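Local coordinates for protein amorpha-4,11-diene synthase (Artemisia annua, PDB 4GAX) that probably converts farnesyl diphosphate into a cyclic sesquiterpene with release of diphosphate, as a plant terpene synthase of Artemisia annua, at residues G38-Q50 / L250-K264. Residues are numbered along the deposited sequence; the frame is centred on the assembly and turned at random.
Sequences GDQFLIVDNQVEQ and LLQSLHREELSQLSK
Phe41 and Arg256 meet edge to face: the ring presents CD1 to one face of the guanidinium, 3.5 Å from NE, with the two planes 89° apart. Bends at chi2 and chi3 turn the arginine chain so that its guanidinium face meets the ring, while Asn46 OD1 lies over the opposite face. Leu259 CD2 covers one ring face in a CH-pi contact, 3.7 Å from the centroid, and Gln40 CG the other, a setting that suits a flat apolar ring. A water donates to both Phe41 O and Arg256 O and accepts from Arg256 NE, tying loop backbone, helix backbone and side chain together. Arg256 NH1 bonds to Leu557 O; an alanine here would probably cost that carbonyl its NH1 donor and the water its NE donor, and leave the Phe41 edge without the guanidinium face it meets.

Small serines let the loop come close. With chi1 at 172° the Ser260 hydroxyl swings out to the loop, where OG donates to Leu42 O at 2.6 Å from above the carbonyl plane. Ser260 CA lies 3.2 Å from Phe41 O. Ser263 OG instead turns back to Leu259 O. Leu42 CD2 packs on Lys264 CG (3.6 Å), the lysine's extended aliphatic chain serving as an apolar surface that Ile43 CD1 also touches. Further along, the short amide of Asn46 does double duty: besides placing OD1, it gives Ser253 OG a bent bond of 2.9 Å from ND2, tilted out of the amide plane.

The loop thus lies antiparallel along helix 238-269 and leads into helix 52-71, with Phe41 also touching Val283 of helix 282-292 and Leu557 ending helix 547-557 beside Arg256.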
loop_
_atom_site.group_PDB
_atom_site.type_symbol
_atom_site.label_atom_id
_atom_site.label_comp_id
_atom_site.label_asym_id
_atom_site.label_seq_id
_atom_site.Cartn_x
_atom_site.Cartn_y
_atom_site.Cartn_z
ATOM N N GLY A 38 -7.523 -8.231 21.882
ATOM C CA GLY A 38 -7.117 -8.605 23.229
ATOM C C GLY A 38 -5.606 -8.612 23.407
ATOM O O GLY A 38 -4.920 -7.712 22.922
ATOM N N ASP A 39 -5.085 -9.633 24.086
ATOM C CA ASP A 39 -3.655 -9.708 24.393
ATOM C C ASP A 39 -2.886 -10.743 23.553
ATOM O O ASP A 39 -1.740 -11.088 23.880
ATOM C CB ASP A 39 -3.448 -9.999 25.887
ATOM C CG ASP A 39 -3.906 -8.851 26.779
ATOM O OD1 ASP A 39 -4.443 -9.129 27.877
ATOM O OD2 ASP A 39 -3.721 -7.675 26.389
ATOM N N GLN A 40 -3.503 -11.222 22.473
ATOM C CA GLN A 40 -2.938 -12.331 21.698
ATOM C C GLN A 40 -1.616 -11.998 20.993
ATOM O O GLN A 40 -0.831 -12.898 20.660
ATOM C CB GLN A 40 -3.956 -12.857 20.677
ATOM C CG GLN A 40 -4.119 -11.989 19.432
ATOM C CD GLN A 40 -5.204 -12.509 18.493
ATOM O OE1 GLN A 40 -6.376 -12.136 18.606
ATOM N NE2 GLN A 40 -4.816 -13.372 17.562
ATOM N N PHE A 41 -1.365 -10.713 20.763
ATOM C CA PHE A 41 -0.144 -10.315 20.070
ATOM C C PHE A 41 0.943 -9.789 21.002
ATOM O O PHE A 41 2.047 -9.484 20.547
ATOM C CB PHE A 41 -0.437 -9.244 19.006
ATOM C CG PHE A 41 -1.377 -9.696 17.917
ATOM C CD1 PHE A 41 -1.010 -10.709 17.034
ATOM C CD2 PHE A 41 -2.615 -9.079 17.750
ATOM C CE1 PHE A 41 -1.870 -11.111 16.011
ATOM C CE2 PHE A 41 -3.480 -9.478 16.742
ATOM C CZ PHE A 41 -3.105 -10.493 15.862
ATOM N N LEU A 42 0.637 -9.674 22.292
ATOM C CA LEU A 42 1.551 -9.033 23.246
ATOM C C LEU A 42 2.866 -9.806 23.400
ATOM O O LEU A 42 3.959 -9.248 23.264
ATOM C CB LEU A 42 0.867 -8.863 24.611
ATOM C CG LEU A 42 1.485 -7.882 25.619
ATOM C CD1 LEU A 42 2.491 -8.559 26.539
ATOM C CD2 LEU A 42 2.131 -6.688 24.916
ATOM N N ILE A 43 2.742 -11.094 23.693
ATOM C CA ILE A 43 3.885 -11.985 23.782
ATOM C C ILE A 43 3.807 -12.954 22.613
ATOM O O ILE A 43 2.749 -13.541 22.351
ATOM C CB ILE A 43 3.878 -12.794 25.101
ATOM C CG1 ILE A 43 3.913 -11.854 26.312
ATOM C CG2 ILE A 43 5.056 -13.764 25.136
ATOM C CD1 ILE A 43 5.185 -11.024 26.415
ATOM N N VAL A 44 4.917 -13.115 21.901
ATOM C CA VAL A 44 4.958 -14.073 20.805
ATOM C C VAL A 44 5.757 -15.318 21.187
ATOM O O VAL A 44 6.836 -15.230 21.783
ATOM C CB VAL A 44 5.448 -13.425 19.486
ATOM C CG1 VAL A 44 6.535 -14.252 18.814
ATOM C CG2 VAL A 44 4.275 -13.229 18.553
ATOM N N ASP A 45 5.192 -16.479 20.869
ATOM C CA ASP A 45 5.816 -17.752 21.186
ATOM C C ASP A 45 6.210 -18.439 19.890
ATOM O O ASP A 45 6.336 -19.662 19.849
ATOM C CB ASP A 45 4.834 -18.637 21.961
ATOM C CG ASP A 45 5.527 -19.567 22.945
ATOM O OD1 ASP A 45 5.659 -19.186 24.128
ATOM O OD2 ASP A 45 5.928 -20.680 22.544
ATOM N N ASN A 46 6.392 -17.646 18.835
ATOM C CA ASN A 46 6.655 -18.188 17.503
ATOM C C ASN A 46 7.759 -19.250 17.503
ATOM O O ASN A 46 8.856 -19.036 18.036
ATOM C CB ASN A 46 6.874 -17.066 16.476
ATOM C CG ASN A 46 5.557 -16.490 15.959
ATOM O OD1 ASN A 46 4.791 -15.871 16.711
ATOM N ND2 ASN A 46 5.287 -16.697 14.668
ATOM N N GLN A 47 7.432 -20.399 16.914
ATOM C CA GLN A 47 8.080 -21.668 17.235
ATOM C C GLN A 47 8.693 -22.352 16.013
ATOM O O GLN A 47 7.976 -22.899 15.172
ATOM C CB GLN A 47 7.046 -22.591 17.897
ATOM C CG GLN A 47 7.505 -23.266 19.174
ATOM C CD GLN A 47 8.070 -22.291 20.183
ATOM O OE1 GLN A 47 9.280 -22.072 20.237
ATOM N NE2 GLN A 47 7.198 -21.703 20.994
ATOM N N VAL A 48 10.022 -22.337 15.938
ATOM C CA VAL A 48 10.733 -22.767 14.734
ATOM C C VAL A 48 11.341 -24.167 14.847
ATOM O O VAL A 48 11.590 -24.671 15.946
ATOM C CB VAL A 48 11.851 -21.762 14.363
ATOM C CG1 VAL A 48 13.122 -22.037 15.168
ATOM C CG2 VAL A 48 12.146 -21.798 12.869
ATOM N N GLU A 49 11.559 -24.792 13.693
ATOM C CA GLU A 49 12.329 -26.026 13.602
ATOM C C GLU A 49 13.790 -25.686 13.311
ATOM O O GLU A 49 14.107 -24.562 12.925
ATOM C CB GLU A 49 11.763 -26.946 12.512
ATOM C CG GLU A 49 11.438 -26.259 11.186
ATOM C CD GLU A 49 10.073 -25.584 11.186
ATOM O OE1 GLU A 49 9.112 -26.190 10.667
ATOM O OE2 GLU A 49 9.961 -24.449 11.701
ATOM N N GLN A 50 14.679 -26.653 13.506
ATOM C CA GLN A 50 16.096 -26.438 13.236
ATOM C C GLN A 50 16.415 -26.721 11.770
ATOM O O GLN A 50 15.661 -27.417 11.084
ATOM C CB GLN A 50 16.954 -27.318 14.146
ATOM C CG GLN A 50 17.705 -26.563 15.233
ATOM C CD GLN A 50 19.169 -26.359 14.892
ATOM O OE1 GLN A 50 19.527 -26.156 13.731
ATOM N NE2 GLN A 50 20.027 -26.422 15.907
ATOM N N LEU A 250 8.434 -17.765 8.070
ATOM C CA LEU A 250 9.543 -17.056 8.709
ATOM C C LEU A 250 9.265 -15.561 8.786
ATOM O O LEU A 250 9.457 -14.931 9.823
ATOM C CB LEU A 250 10.842 -17.281 7.936
ATOM C CG LEU A 250 11.325 -18.732 7.896
ATOM C CD1 LEU A 250 12.660 -18.834 7.150
ATOM C CD2 LEU A 250 11.430 -19.313 9.305
ATOM N N LEU A 251 8.817 -14.977 7.683
ATOM C CA LEU A 251 8.559 -13.541 7.677
ATOM C C LEU A 251 7.351 -13.201 8.550
ATOM O O LEU A 251 7.349 -12.192 9.254
ATOM C CB LEU A 251 8.412 -13.013 6.246
ATOM C CG LEU A 251 8.301 -11.503 6.083
ATOM C CD1 LEU A 251 9.487 -10.790 6.757
ATOM C CD2 LEU A 251 8.236 -11.176 4.585
ATOM N N GLN A 252 6.339 -14.062 8.552
ATOM C CA GLN A 252 5.225 -13.875 9.478
ATOM C C GLN A 252 5.691 -13.831 10.932
ATOM O O GLN A 252 5.171 -13.037 11.728
ATOM C CB GLN A 252 4.174 -14.967 9.299
ATOM C CG GLN A 252 2.898 -14.715 10.093
ATOM C CD GLN A 252 1.906 -15.839 9.952
ATOM O OE1 GLN A 252 2.171 -16.981 10.365
ATOM N NE2 GLN A 252 0.742 -15.529 9.363
ATOM N N SER A 253 6.662 -14.678 11.285
ATOM C CA SER A 253 7.194 -14.658 12.650
ATOM C C SER A 253 7.832 -13.309 12.963
ATOM O O SER A 253 7.689 -12.791 14.069
ATOM C CB SER A 253 8.212 -15.786 12.879
ATOM O OG SER A 253 7.552 -17.029 12.941
ATOM N N LEU A 254 8.522 -12.735 11.984
ATOM C CA LEU A 254 9.159 -11.434 12.170
ATOM C C LEU A 254 8.092 -10.363 12.373
ATOM O O LEU A 254 8.207 -9.525 13.269
ATOM C CB LEU A 254 10.042 -11.089 10.965
ATOM C CG LEU A 254 10.595 -9.661 10.976
ATOM C CD1 LEU A 254 11.600 -9.441 12.123
ATOM C CD2 LEU A 254 11.229 -9.315 9.639
ATOM N N HIS A 255 7.045 -10.398 11.551
ATOM C CA HIS A 255 5.938 -9.448 11.692
ATOM C C HIS A 255 5.327 -9.570 13.071
ATOM O O HIS A 255 4.985 -8.563 13.691
ATOM C CB HIS A 255 4.859 -9.692 10.632
ATOM C CG HIS A 255 5.325 -9.446 9.232
ATOM N ND1 HIS A 255 4.752 -10.052 8.134
ATOM C CD2 HIS A 255 6.312 -8.648 8.752
ATOM C CE1 HIS A 255 5.367 -9.642 7.037
ATOM N NE2 HIS A 255 6.313 -8.790 7.380
ATOM N N ARG A 256 5.189 -10.803 13.550
ATOM C CA ARG A 256 4.628 -11.018 14.868
ATOM C C ARG A 256 5.534 -10.457 15.961
ATOM O O ARG A 256 5.037 -9.954 16.979
ATOM C CB ARG A 256 4.328 -12.502 15.100
ATOM C CG ARG A 256 3.077 -12.975 14.380
ATOM C CD ARG A 256 1.815 -12.410 15.028
ATOM N NE ARG A 256 1.598 -12.972 16.362
ATOM C CZ ARG A 256 0.821 -14.021 16.632
ATOM N NH1 ARG A 256 0.159 -14.637 15.663
ATOM N NH2 ARG A 256 0.697 -14.444 17.886
ATOM N N GLU A 257 6.848 -10.553 15.765
ATOM C CA GLU A 257 7.808 -9.956 16.717
ATOM C C GLU A 257 7.668 -8.430 16.771
ATOM O O GLU A 257 7.697 -7.831 17.852
ATOM C CB GLU A 257 9.261 -10.322 16.350
ATOM C CG GLU A 257 9.583 -11.818 16.428
ATOM C CD GLU A 257 11.056 -12.129 16.116
ATOM O OE1 GLU A 257 11.672 -11.391 15.313
ATOM O OE2 GLU A 257 11.599 -13.108 16.680
ATOM N N GLU A 258 7.544 -7.808 15.597
ATOM C CA GLU A 258 7.355 -6.358 15.489
ATOM C C GLU A 258 6.073 -5.903 16.185
ATOM O O GLU A 258 6.066 -4.908 16.915
ATOM C CB GLU A 258 7.316 -5.945 14.009
ATOM C CG GLU A 258 8.594 -6.291 13.260
ATOM C CD GLU A 258 8.460 -6.148 11.748
ATOM O OE1 GLU A 258 7.335 -5.864 11.261
ATOM O OE2 GLU A 258 9.487 -6.321 11.033
ATOM N N LEU A 259 4.981 -6.632 15.953
ATOM C CA LEU A 259 3.702 -6.286 16.545
ATOM C C LEU A 259 3.726 -6.518 18.050
ATOM O O LEU A 259 3.060 -5.805 18.807
ATOM C CB LEU A 259 2.584 -7.100 15.896
ATOM C CG LEU A 259 1.168 -6.845 16.421
ATOM C CD1 LEU A 259 0.819 -5.360 16.414
ATOM C CD2 LEU A 259 0.159 -7.616 15.572
ATOM N N SER A 260 4.479 -7.525 18.487
ATOM C CA SER A 260 4.699 -7.733 19.919
ATOM C C SER A 260 5.419 -6.537 20.571
ATOM O O SER A 260 5.046 -6.081 21.666
ATOM C CB SER A 260 5.505 -9.014 20.149
ATOM O OG SER A 260 5.882 -9.135 21.510
ATOM N N GLN A 261 6.467 -6.053 19.913
ATOM C CA GLN A 261 7.203 -4.893 20.402
ATOM C C GLN A 261 6.303 -3.655 20.400
ATOM O O GLN A 261 6.290 -2.886 21.349
ATOM C CB GLN A 261 8.449 -4.658 19.540
ATOM C CG GLN A 261 9.445 -5.805 19.609
ATOM C CD GLN A 261 10.521 -5.731 18.538
ATOM O OE1 GLN A 261 10.940 -6.751 17.989
ATOM N NE2 GLN A 261 10.980 -4.522 18.244
ATOM N N LEU A 262 5.525 -3.481 19.342
ATOM C CA LEU A 262 4.595 -2.361 19.275
ATOM C C LEU A 262 3.496 -2.452 20.310
ATOM O O LEU A 262 3.058 -1.424 20.850
ATOM C CB LEU A 262 3.998 -2.250 17.875
ATOM C CG LEU A 262 4.969 -1.601 16.903
ATOM C CD1 LEU A 262 4.554 -1.936 15.469
ATOM C CD2 LEU A 262 5.000 -0.077 17.126
ATOM N N SER A 263 3.052 -3.679 20.587
ATOM C CA SER A 263 1.994 -3.909 21.560
ATOM C C SER A 263 2.468 -3.530 22.946
ATOM O O SER A 263 1.699 -2.957 23.722
ATOM C CB SER A 263 1.504 -5.364 21.525
ATOM O OG SER A 263 0.957 -5.662 20.251
ATOM N N LYS A 264 3.728 -3.839 23.259
ATOM C CA LYS A 264 4.279 -3.511 24.586
ATOM C C LYS A 264 4.419 -2.005 24.764
ATOM O O LYS A 264 4.034 -1.454 25.795
ATOM C CB LYS A 264 5.635 -4.187 24.812
ATOM C CG LYS A 264 5.523 -5.578 25.396
ATOM C CD LYS A 264 6.726 -6.435 25.043
ATOM C CE LYS A 264 6.357 -7.909 25.061
ATOM N NZ LYS A 264 7.527 -8.781 24.775
HETATM O O HOH W 1 2.672 -10.571 18.117
#